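PDB 3E02: 3-keto-5-aminohexanoate cleavage protein from Burkholderia xenovorans LB400, which probably cleaves beta-keto acids such as 3-keto-5-aminohexanoate, using a zinc ion bound in a TIM-barrel fold. Local coordinates for residues L91-S94 with L95-L99; A183-D187 with R188-E192; L214-M217 with R218-D222; H239-P242 with F243-M246; V277-I280 with R281-I284. All blocks are in the same frame, centred on the assembly; numbering follows the deposited sequence. Where two conformers were deposited one is given.

Interaction 1 of 5, residues L91-S94 with L95-L99; sequences LGMS and LDERL
Glu97 folds back over Ser94. Its CB lies against Ser94 O and OG; CG, placed anti to the carbonyl carbon (chi1 -66°), rides 3.3 Å from Ser94 OG; CD brings the carboxylate beside the backbone of the turn. There the two oxygens part. OE1 rests on the aliphatic part of selenomethionine Met93, 3.4 Å from its CG, where the two side chains cross at about a right angle. OE2 accepts twice: Ser94 N donates to it over 3.1 Å along a nearly straight line (177°), coming from above the carboxylate plane, and Ser94 OG donates over 3.2 Å from the anti side, closer to that plane but on the same face. In return Glu97 N points at Ser94 OG in a weak bond of 3.4 Å. Ser94 and Glu97 thus make a capping box, with Ser94 as N-cap of helix 95-105, which follows strand 82-85 of the barrel. The first full turn closes with Arg98 N donating to Ser94 O over 2.9 Å. Arg98 CG packs on Met93 CB, and its CD lies near both Met93 O and Ser94 O. A bend at chi3 (60°) turns the buried guanidinium so that Leu95 CD1 sits over one face. At its edge a water bridges Arg98 NH1 to Met93 O, 2.7 Å from the latter. Thr87 O, Ser149 O and Asn150 OD1 take further N-H groups of Arg98, while Asp96 makes a salt bridge with Arg157 on helix 152-163.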
# COMPACT_ATOMS: atom_id res chain seq x y z
N LEU A 91 -26.42 -6.14 -20.41
CA LEU A 91 -25.32 -5.62 -21.23
C LEU A 91 -25.83 -5.40 -22.66
O LEU A 91 -26.45 -6.30 -23.23
CB LEU A 91 -24.11 -6.57 -21.20
CG LEU A 91 -23.50 -6.94 -19.84
CD1 LEU A 91 -22.24 -7.78 -20.04
CD2 LEU A 91 -23.18 -5.72 -18.99
N GLY A 92 -25.62 -4.18 -23.18
CA GLY A 92 -26.06 -3.80 -24.53
C GLY A 92 -27.26 -2.86 -24.59
O GLY A 92 -27.63 -2.39 -25.68
N MSE A 93 -27.89 -2.60 -23.44
CA MSE A 93 -29.07 -1.71 -23.37
C MSE A 93 -28.67 -0.24 -23.39
O MSE A 93 -27.59 0.11 -22.92
CB MSE A 93 -29.88 -1.96 -22.10
CG MSE A 93 -30.47 -3.34 -22.05
SE MSE A 93 -31.50 -3.57 -20.43
CE MSE A 93 -32.01 -5.46 -20.70
N SER A 94 -29.55 0.60 -23.93
CA SER A 94 -29.32 2.04 -23.99
C SER A 94 -29.62 2.64 -22.61
O SER A 94 -30.22 1.98 -21.76
CB SER A 94 -30.25 2.68 -25.01
OG SER A 94 -31.61 2.43 -24.65
N LEU A 95 -29.22 3.89 -22.40
CA LEU A 95 -29.46 4.55 -21.10
C LEU A 95 -30.96 4.74 -20.83
O LEU A 95 -31.37 4.63 -19.67
CB LEU A 95 -28.70 5.89 -20.96
CG LEU A 95 -28.68 6.51 -19.54
CD1 LEU A 95 -28.04 5.58 -18.49
CD2 LEU A 95 -27.98 7.84 -19.54
N ASP A 96 -31.74 5.02 -21.88
CA ASP A 96 -33.22 5.15 -21.78
C ASP A 96 -33.82 3.88 -21.21
O ASP A 96 -34.56 3.94 -20.23
CB ASP A 96 -33.88 5.40 -23.15
CG ASP A 96 -33.63 6.81 -23.71
OD1 ASP A 96 -33.23 7.74 -22.97
OD2 ASP A 96 -33.88 6.99 -24.93
N GLU A 97 -33.47 2.74 -21.82
CA GLU A 97 -33.92 1.44 -21.32
C GLU A 97 -33.46 1.22 -19.88
O GLU A 97 -34.22 0.78 -19.03
CB GLU A 97 -33.34 0.29 -22.13
CG GLU A 97 -33.75 0.15 -23.57
CD GLU A 97 -32.92 -0.95 -24.22
OE1 GLU A 97 -33.09 -2.12 -23.80
OE2 GLU A 97 -32.11 -0.65 -25.12
N ARG A 98 -32.19 1.52 -19.63
CA ARG A 98 -31.59 1.30 -18.31
C ARG A 98 -32.21 2.08 -17.15
O ARG A 98 -32.39 1.51 -16.07
CB ARG A 98 -30.09 1.55 -18.38
CG ARG A 98 -29.35 0.47 -19.17
CD ARG A 98 -27.95 0.94 -19.46
NE ARG A 98 -27.25 1.20 -18.20
CZ ARG A 98 -26.06 1.79 -18.08
NH1 ARG A 98 -25.37 2.18 -19.14
NH2 ARG A 98 -25.54 1.98 -16.88
N LEU A 99 -32.58 3.34 -17.39
CA LEU A 99 -33.22 4.18 -16.36
C LEU A 99 -34.73 3.95 -16.17
O LEU A 99 -35.27 4.33 -15.14
CB LEU A 99 -32.96 5.68 -16.62
CG LEU A 99 -31.52 6.20 -16.56
CD1 LEU A 99 -31.46 7.69 -16.95
CD2 LEU A 99 -30.88 5.97 -15.18
O HOH W 1 -25.84 1.95 -22.15

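Interaction 2 of 5, residues A183-D187 with R188-E192; sequences AHFVD and RKLVE
Phe185 and Leu190 meet where helix 176-187 ends in a Schellman motif: Lys189 has positive phi (60°), Leu190 N donates to Phe185 O over 3.1 Å, and Lys189 N donates to Val186 O. On the packed side, Leu190 CD1 touches Phe185 CD1 at 3.6 Å, at the edge of the ring and near its plane. The same methyl lies over the centre of one face of the Arg188 guanidinium. Val186 CG2 and Val191 CG2 add an apolar contact at 4.0 Å, with Phe169 and Phe171 of strand 168-173 behind Val191. Arg188 spans the border: its CD lies over the His184 ring, offset toward the rim, in a CH-pi contact. The bend at chi3 (61°) then carries NH1 round to His184 NE2, a bond of 3.3 Å tilted out of the imidazole plane. Glu156 of helix 152-163 forms a salt bridge with that same NH1, and Gln123 of the second subunit packs on His184. The other side is loose and wet. A water joins exposed Lys189 NZ to Val186 O, the carbonyl that Lys189 N also binds; a separate water links Val186 O with Val191 O, 2.7 Å from Val191 O.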
# COMPACT_ATOMS: atom_id res chain seq x y z
N ALA A 183 -15.75 11.61 -6.87
CA ALA A 183 -15.24 12.84 -6.22
C ALA A 183 -15.58 14.11 -7.03
O ALA A 183 -15.93 15.15 -6.45
CB ALA A 183 -13.73 12.74 -5.96
N HIS A 184 -15.49 14.01 -8.36
CA HIS A 184 -15.88 15.09 -9.27
C HIS A 184 -17.33 15.56 -8.99
O HIS A 184 -17.59 16.76 -8.86
CB HIS A 184 -15.71 14.64 -10.74
CG HIS A 184 -16.30 15.58 -11.75
ND1 HIS A 184 -15.67 16.73 -12.15
CD2 HIS A 184 -17.47 15.53 -12.42
CE1 HIS A 184 -16.42 17.35 -13.04
NE2 HIS A 184 -17.52 16.64 -13.22
N PHE A 185 -18.24 14.59 -8.86
CA PHE A 185 -19.66 14.86 -8.58
C PHE A 185 -19.92 15.30 -7.15
O PHE A 185 -20.74 16.20 -6.91
CB PHE A 185 -20.52 13.66 -8.97
CG PHE A 185 -20.57 13.45 -10.44
CD1 PHE A 185 -21.28 14.34 -11.24
CD2 PHE A 185 -19.88 12.41 -11.05
CE1 PHE A 185 -21.32 14.20 -12.63
CE2 PHE A 185 -19.92 12.24 -12.45
CZ PHE A 185 -20.64 13.15 -13.23
N VAL A 186 -19.21 14.67 -6.20
CA VAL A 186 -19.29 15.05 -4.79
C VAL A 186 -18.86 16.51 -4.62
O VAL A 186 -19.58 17.29 -3.99
CB VAL A 186 -18.48 14.12 -3.87
CG1 VAL A 186 -18.37 14.70 -2.43
CG2 VAL A 186 -19.09 12.72 -3.86
N ASP A 187 -17.74 16.90 -5.23
CA ASP A 187 -17.26 18.30 -5.20
C ASP A 187 -18.25 19.29 -5.81
O ASP A 187 -18.32 20.44 -5.36
CB ASP A 187 -15.88 18.45 -5.86
CG ASP A 187 -14.77 17.72 -5.11
OD1 ASP A 187 -14.96 17.33 -3.93
OD2 ASP A 187 -13.71 17.50 -5.73
N ARG A 188 -19.00 18.86 -6.82
CA ARG A 188 -20.05 19.68 -7.44
C ARG A 188 -21.42 19.60 -6.73
O ARG A 188 -22.39 20.21 -7.18
CB ARG A 188 -20.23 19.29 -8.90
CG ARG A 188 -19.02 19.62 -9.77
CD ARG A 188 -19.18 18.98 -11.11
NE ARG A 188 -20.37 19.50 -11.77
CZ ARG A 188 -21.00 18.95 -12.81
NH1 ARG A 188 -20.59 17.81 -13.36
NH2 ARG A 188 -22.09 19.56 -13.29
N LYS A 189 -21.49 18.83 -5.64
CA LYS A 189 -22.69 18.66 -4.82
C LYS A 189 -23.92 18.08 -5.55
O LYS A 189 -25.07 18.37 -5.17
CB LYS A 189 -22.98 19.97 -4.05
CG LYS A 189 -21.89 20.27 -3.02
CD LYS A 189 -21.97 21.66 -2.45
CE LYS A 189 -21.11 21.79 -1.19
NZ LYS A 189 -19.72 21.24 -1.35
N LEU A 190 -23.69 17.24 -6.56
CA LEU A 190 -24.78 16.57 -7.27
C LEU A 190 -25.32 15.37 -6.49
O LEU A 190 -26.43 14.90 -6.76
CB LEU A 190 -24.37 16.19 -8.70
CG LEU A 190 -23.89 17.36 -9.58
CD1 LEU A 190 -23.82 16.91 -11.04
CD2 LEU A 190 -24.78 18.60 -9.48
N VAL A 191 -24.53 14.89 -5.52
CA VAL A 191 -24.93 13.87 -4.56
C VAL A 191 -24.47 14.34 -3.17
O VAL A 191 -23.44 15.03 -3.06
CB VAL A 191 -24.39 12.47 -4.92
CG1 VAL A 191 -25.10 11.95 -6.17
CG2 VAL A 191 -22.86 12.51 -5.11
N GLU A 192 -25.24 14.00 -2.14
CA GLU A 192 -24.97 14.38 -0.75
C GLU A 192 -24.57 13.17 0.08
O GLU A 192 -24.96 12.05 -0.23
CB GLU A 192 -26.22 14.99 -0.11
CG GLU A 192 -26.72 16.30 -0.73
CD GLU A 192 -25.82 17.51 -0.51
OE1 GLU A 192 -24.86 17.46 0.30
OE2 GLU A 192 -26.09 18.56 -1.15
O HOH W 2 -21.68 16.64 -1.88
O HOH W 3 -18.92 18.48 -1.39
O HOH W 4 -16.94 21.42 -3.09

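Interaction 3 of 5, residues L214-M217 with R218-D222; sequences LLHM and RTIAD
Four successive i to i+4 backbone bonds, from Arg218 N to Leu214 O (3.0 Å) through Ala221 N to Met217 O (2.8 Å), carry regular helix across 214-222. This is the middle of helix 211-225, the crossover of the beta-alpha-beta unit between strands 195-201 and 229-235 of the barrel. On one side of the helix, Ile220 lays CG1 over a face of the His216 ring, offset toward the rim, in a CH-pi contact 4.0 Å from the centroid. His216 CG stands anti to the backbone N (chi1 -179°), which swings the imidazole along the helix to lie under the isoleucine; CE1 and NE2 are the ring atoms nearest its CD1. The ring also belongs to the assembly: His216 of the second subunit stacks on it, and NE2 is hydrogen-bonded to Asn213 of that subunit. Selenomethionine Met217 turns elsewhere, onto Cys199 and Phe201 of strand 195-201. Arg218 extends from a different side, bends at chi3 (58°), and directs its end to a salt bridge with Glu212 of the third subunit. Since most of the contact is buried, the carbonyl of Leu215 is notable for the polar atoms gathered on it. Thr219 N donates to it, Thr219 OG1 lies 3.1 Å away, and a water held by Arg218 NE at the guanidinium edge donates to Leu215 O over 2.8 Å.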
# COMPACT_ATOMS: atom_id res chain seq x y z
N LEU A 214 -8.44 -3.97 -2.71
CA LEU A 214 -9.47 -3.53 -1.77
C LEU A 214 -8.92 -2.52 -0.77
O LEU A 214 -9.52 -1.47 -0.56
CB LEU A 214 -10.12 -4.71 -1.04
CG LEU A 214 -11.14 -4.41 0.07
CD1 LEU A 214 -12.23 -3.47 -0.40
CD2 LEU A 214 -11.68 -5.76 0.56
N LEU A 215 -7.80 -2.86 -0.14
CA LEU A 215 -7.19 -1.94 0.83
C LEU A 215 -6.77 -0.64 0.15
O LEU A 215 -6.91 0.40 0.75
CB LEU A 215 -6.02 -2.56 1.61
CG LEU A 215 -6.43 -3.49 2.76
CD1 LEU A 215 -6.86 -4.86 2.24
CD2 LEU A 215 -5.29 -3.63 3.77
N HIS A 216 -6.29 -0.72 -1.09
CA HIS A 216 -5.90 0.48 -1.83
C HIS A 216 -7.10 1.39 -2.10
O HIS A 216 -7.01 2.58 -1.88
CB HIS A 216 -5.18 0.15 -3.14
CG HIS A 216 -4.76 1.37 -3.90
ND1 HIS A 216 -3.74 2.19 -3.49
CD2 HIS A 216 -5.25 1.92 -5.04
CE1 HIS A 216 -3.61 3.20 -4.34
NE2 HIS A 216 -4.51 3.05 -5.30
N MSE A 217 -8.21 0.80 -2.58
CA MSE A 217 -9.43 1.57 -2.82
C MSE A 217 -9.96 2.22 -1.54
O MSE A 217 -10.42 3.37 -1.58
CB MSE A 217 -10.48 0.72 -3.53
CG MSE A 217 -10.14 0.45 -4.99
SE MSE A 217 -11.51 -0.55 -5.89
CE MSE A 217 -12.70 0.94 -6.25
N ARG A 218 -9.86 1.53 -0.40
CA ARG A 218 -10.28 2.13 0.88
C ARG A 218 -9.39 3.34 1.23
O ARG A 218 -9.89 4.36 1.69
CB ARG A 218 -10.31 1.13 2.03
CG ARG A 218 -11.06 1.76 3.21
CD ARG A 218 -11.11 0.99 4.43
NE ARG A 218 -9.80 0.65 4.98
CZ ARG A 218 -9.62 0.19 6.21
NH1 ARG A 218 -10.64 0.09 7.06
NH2 ARG A 218 -8.39 -0.12 6.61
N THR A 219 -8.08 3.22 1.00
CA THR A 219 -7.12 4.31 1.25
C THR A 219 -7.43 5.55 0.41
O THR A 219 -7.43 6.68 0.93
CB THR A 219 -5.67 3.84 1.02
OG1 THR A 219 -5.40 2.79 1.94
CG2 THR A 219 -4.66 4.95 1.21
N ILE A 220 -7.71 5.33 -0.86
CA ILE A 220 -8.07 6.40 -1.79
C ILE A 220 -9.42 7.02 -1.42
O ILE A 220 -9.54 8.25 -1.39
CB ILE A 220 -8.04 5.92 -3.26
CG1 ILE A 220 -6.60 5.52 -3.66
CG2 ILE A 220 -8.58 6.98 -4.21
CD1 ILE A 220 -5.52 6.61 -3.47
N ALA A 221 -10.41 6.18 -1.12
CA ALA A 221 -11.75 6.65 -0.70
C ALA A 221 -11.65 7.49 0.59
O ALA A 221 -12.32 8.52 0.70
CB ALA A 221 -12.72 5.50 -0.51
N ASP A 222 -10.81 7.06 1.53
CA ASP A 222 -10.57 7.86 2.75
C ASP A 222 -9.98 9.22 2.42
O ASP A 222 -10.38 10.22 3.01
CB ASP A 222 -9.65 7.15 3.75
CG ASP A 222 -10.31 5.98 4.47
OD1 ASP A 222 -11.54 5.82 4.42
OD2 ASP A 222 -9.58 5.21 5.12
O HOH W 5 -6.96 0.49 3.52

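Interaction 4 of 5, residues H239-P242 with F243-M246; sequences HQMP and FVTM
Phe243 turns its ring edge toward His239: CD1 lies 3.4 Å from His239 O, which is near the ring plane, and 4.1 Å from His239 CB. Phe243 lies in the first turns of helix 240-249, part of the beta-alpha-beta unit that connects strands 229-235 and 253-256 of the barrel. In the conformer given for selenomethionine Met246, CE stands over one face of the ring, a placement left doubtful by a second conformer. The Phe243 ring also meets Phe201, and Val233 and Ala235 of strand 229-235 pack against it. On another side of the helix Val244 offers CG2 to its predecessors. With CG1 anti to the carbonyl carbon (chi1 -62°), CG2 is left between the backbone N and the carbonyl carbon, 3.2 Å from Gln240 O and 4.2 Å from SE of selenomethionine Met241, whose chain bends at chi2 to come across it. Pro242 has no N-H to give, but its carbonyl accepts from Met246 N in the ordinary helical way. At the boundary with the third subunit, Pro242 packs on its Ile249, and Thr245 meets its own counterpart there. Within the helix, Thr245 holds its OG1 anti to the carbonyl carbon (chi1 -58°), directed back at the preceding turn. This adds a second donor to Met241 O, on the face of its carbonyl plane opposite Thr245 N: Thr245 N reaches it over 2.9 Å and Thr245 OG1 over 2.7 Å.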
# COMPACT_ATOMS: atom_id res chain seq x y z
N HIS A 239 -14.19 -15.56 -5.64
CA HIS A 239 -13.65 -14.44 -4.84
C HIS A 239 -14.64 -13.82 -3.88
O HIS A 239 -14.21 -13.07 -3.00
CB HIS A 239 -13.09 -13.34 -5.74
CG HIS A 239 -12.07 -13.84 -6.71
ND1 HIS A 239 -10.85 -14.34 -6.31
CD2 HIS A 239 -12.08 -13.91 -8.06
CE1 HIS A 239 -10.17 -14.73 -7.37
NE2 HIS A 239 -10.89 -14.48 -8.45
N GLN A 240 -15.94 -14.13 -4.05
CA GLN A 240 -17.01 -13.54 -3.25
C GLN A 240 -16.79 -13.63 -1.75
O GLN A 240 -16.71 -12.61 -1.11
CB GLN A 240 -18.35 -14.20 -3.58
CG GLN A 240 -19.57 -13.63 -2.84
CD GLN A 240 -20.83 -14.32 -3.26
OE1 GLN A 240 -21.05 -15.47 -2.90
NE2 GLN A 240 -21.66 -13.63 -4.04
N MSE A 241 -16.70 -14.84 -1.20
CA MSE A 241 -16.59 -14.98 0.26
C MSE A 241 -15.34 -14.37 0.90
O MSE A 241 -15.47 -13.65 1.90
CB MSE A 241 -16.86 -16.42 0.71
CG MSE A 241 -18.31 -16.81 0.48
SE MSE A 241 -19.60 -15.77 1.54
CE MSE A 241 -21.21 -16.30 0.61
N PRO A 242 -14.14 -14.63 0.34
CA PRO A 242 -12.94 -13.97 0.89
C PRO A 242 -13.01 -12.45 0.83
O PRO A 242 -12.64 -11.79 1.80
CB PRO A 242 -11.81 -14.47 -0.03
CG PRO A 242 -12.33 -15.67 -0.66
CD PRO A 242 -13.79 -15.61 -0.70
N PHE A 243 -13.50 -11.90 -0.28
CA PHE A 243 -13.60 -10.43 -0.41
C PHE A 243 -14.60 -9.78 0.53
O PHE A 243 -14.27 -8.78 1.14
CB PHE A 243 -13.82 -9.97 -1.86
CG PHE A 243 -12.53 -9.72 -2.56
CD1 PHE A 243 -11.69 -10.77 -2.89
CD2 PHE A 243 -12.11 -8.41 -2.78
CE1 PHE A 243 -10.45 -10.53 -3.50
CE2 PHE A 243 -10.89 -8.16 -3.39
CZ PHE A 243 -10.06 -9.20 -3.73
N VAL A 244 -15.80 -10.35 0.65
CA VAL A 244 -16.80 -9.79 1.58
C VAL A 244 -16.37 -10.00 3.04
O VAL A 244 -16.70 -9.16 3.86
CB VAL A 244 -18.23 -10.27 1.31
CG1 VAL A 244 -18.68 -9.81 -0.10
CG2 VAL A 244 -18.40 -11.79 1.49
N THR A 245 -15.65 -11.09 3.35
CA THR A 245 -15.09 -11.29 4.71
C THR A 245 -14.05 -10.20 5.00
O THR A 245 -14.04 -9.60 6.08
CB THR A 245 -14.52 -12.69 4.89
OG1 THR A 245 -15.56 -13.65 4.63
CG2 THR A 245 -13.98 -12.90 6.33
N MSE A 246 -13.18 -9.93 4.02
CA MSE A 246 -12.18 -8.85 4.10
C MSE A 246 -12.90 -7.51 4.37
O MSE A 246 -12.49 -6.74 5.26
CB MSE A 246 -11.34 -8.84 2.80
CG MSE A 246 -10.00 -8.12 2.77
SE MSE A 246 -8.81 -9.21 1.53
CE MSE A 246 -9.87 -9.28 0.05

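Interaction 5 of 5, residues V277-I280 with R281-I284; sequences VRKI and RRII. With EDO (1,2-ethanediol), chain L.
Ile280 meets Ile283 and Ile284 on the buried side of helix 273-286, an outer helix of the TIM barrel, while Arg278 and Arg282 occupy its exposed side. Ile280 CD1 reaches Ile283 CB and its CG1 reaches Ile284 CD1, each at 4.1 Å. One branch serves both: with CG1 anti to the backbone N (chi1 -167°) it runs beside the carbonyl carbon toward the next turn. Ile284 CG1 presses in closer, 3.2 Å from Ile280 O, the acceptor for Ile284 N. At the polar side the guanidinium of Arg282 lies flat over the backbone, with Lys279 CA 3.6 Å above its plane and Arg278 O over the same group; the bend at chi3 (-57°) brings it back along the helix. A 1,2-ethanediol, probably from the crystallisation liquor, lies between the two arginines at the edges of both guanidinium groups. Its bonds to them are weak, and it is also hydrogen-bonded to Glu275 O. Further out, Glu286 of the third subunit holds the guanidinium of Arg282 by a salt bridge to NE, which probably offsets the gathering of positive charge here; its carbonyl also accepts from Lys279 NZ, a group bound to Ser264 O as well. Extended Arg281 is held by Glu285 and by Ala44 O. Helix 240-249 and strand 253-256 back the isoleucines. At the glycol, Arg278 NH2 lies 3.3 Å from O1 in a nearly straight line, and Arg282 NH1 sits 3.3 Å from O2.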
# COMPACT_ATOMS: atom_id res chain seq x y z
N VAL A 277 -26.28 -15.77 1.87
CA VAL A 277 -26.61 -14.82 2.95
C VAL A 277 -26.33 -15.50 4.30
O VAL A 277 -25.64 -14.92 5.16
CB VAL A 277 -28.07 -14.30 2.85
CG1 VAL A 277 -28.44 -13.38 4.07
CG2 VAL A 277 -28.28 -13.54 1.54
N ARG A 278 -26.80 -16.74 4.46
CA ARG A 278 -26.55 -17.49 5.69
C ARG A 278 -25.06 -17.66 5.96
O ARG A 278 -24.62 -17.45 7.11
CB ARG A 278 -27.25 -18.87 5.68
CG ARG A 278 -28.75 -18.77 5.90
CD ARG A 278 -29.34 -20.09 6.28
NE ARG A 278 -29.27 -21.08 5.22
CZ ARG A 278 -30.13 -21.19 4.19
NH1 ARG A 278 -31.17 -20.38 4.03
NH2 ARG A 278 -29.94 -22.15 3.30
N LYS A 279 -24.29 -17.96 4.92
CA LYS A 279 -22.83 -18.15 5.08
C LYS A 279 -22.11 -16.89 5.55
O LYS A 279 -21.35 -16.96 6.53
CB LYS A 279 -22.17 -18.71 3.81
CG LYS A 279 -20.64 -18.81 3.93
CD LYS A 279 -19.99 -19.57 2.80
CE LYS A 279 -20.16 -21.05 2.92
NZ LYS A 279 -19.27 -21.82 2.00
N ILE A 280 -22.32 -15.77 4.87
CA ILE A 280 -21.65 -14.53 5.27
C ILE A 280 -22.08 -14.09 6.67
O ILE A 280 -21.25 -13.62 7.45
CB ILE A 280 -21.73 -13.39 4.22
CG1 ILE A 280 -20.73 -12.25 4.57
CG2 ILE A 280 -23.18 -12.90 4.01
CD1 ILE A 280 -19.25 -12.73 4.82
N ARG A 281 -23.35 -14.33 7.01
CA ARG A 281 -23.84 -14.04 8.35
C ARG A 281 -23.14 -14.91 9.40
O ARG A 281 -22.79 -14.39 10.47
CB ARG A 281 -25.35 -14.20 8.45
CG ARG A 281 -25.88 -13.80 9.80
CD ARG A 281 -27.36 -13.81 9.81
NE ARG A 281 -27.89 -13.28 11.07
CZ ARG A 281 -29.18 -13.12 11.34
NH1 ARG A 281 -30.12 -13.45 10.45
NH2 ARG A 281 -29.53 -12.61 12.52
N ARG A 282 -22.93 -16.20 9.12
CA ARG A 282 -22.17 -17.07 10.04
C ARG A 282 -20.73 -16.56 10.26
O ARG A 282 -20.28 -16.46 11.39
CB ARG A 282 -22.15 -18.52 9.60
CG ARG A 282 -23.51 -19.22 9.75
CD ARG A 282 -23.38 -20.70 9.63
NE ARG A 282 -22.77 -21.12 8.38
CZ ARG A 282 -23.39 -21.27 7.21
NH1 ARG A 282 -24.70 -21.09 7.09
NH2 ARG A 282 -22.68 -21.65 6.16
N ILE A 283 -20.06 -16.19 9.16
CA ILE A 283 -18.69 -15.65 9.21
C ILE A 283 -18.65 -14.37 10.08
O ILE A 283 -17.81 -14.25 10.98
CB ILE A 283 -18.12 -15.38 7.78
CG1 ILE A 283 -17.92 -16.68 7.00
CG2 ILE A 283 -16.80 -14.64 7.89
CD1 ILE A 283 -17.61 -16.51 5.48
N ILE A 284 -19.56 -13.43 9.79
CA ILE A 284 -19.74 -12.19 10.56
C ILE A 284 -19.88 -12.47 12.06
O ILE A 284 -19.21 -11.85 12.90
CB ILE A 284 -20.98 -11.38 10.00
CG1 ILE A 284 -20.59 -10.72 8.68
CG2 ILE A 284 -21.51 -10.29 10.99
CD1 ILE A 284 -21.79 -10.13 7.91
C1 EDO L . -26.34 -23.77 4.28
O1 EDO L . -27.51 -24.36 3.69
C2 EDO L . -26.48 -22.25 4.29
O2 EDO L . -25.32 -21.51 3.88

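In the fold
Interactions 3 and 4 are the buried contacts, interactions 2 and 5 are partly buried, and interaction 1 lies at the surface. Interactions 1 and 2 shape helix ends, a polar capping box in one and a Schellman turn with apolar contacts in the other; 3, 4 and 5 lie in helices 211-225, 240-249 and 273-286. Neighbouring helices bring the latter three together: Leu214 of interaction 3 lies against the helix of interaction 4, near Phe243 O, and Val244 CG2 and Thr245 OG1 of interaction 4 rest on Ile280 and Ile283 of interaction 5. All three also face the third subunit, through salt bridges in 3 and 5 but by packing in 4. Interactions 1 and 5 lie on opposite sides of the chain's centre.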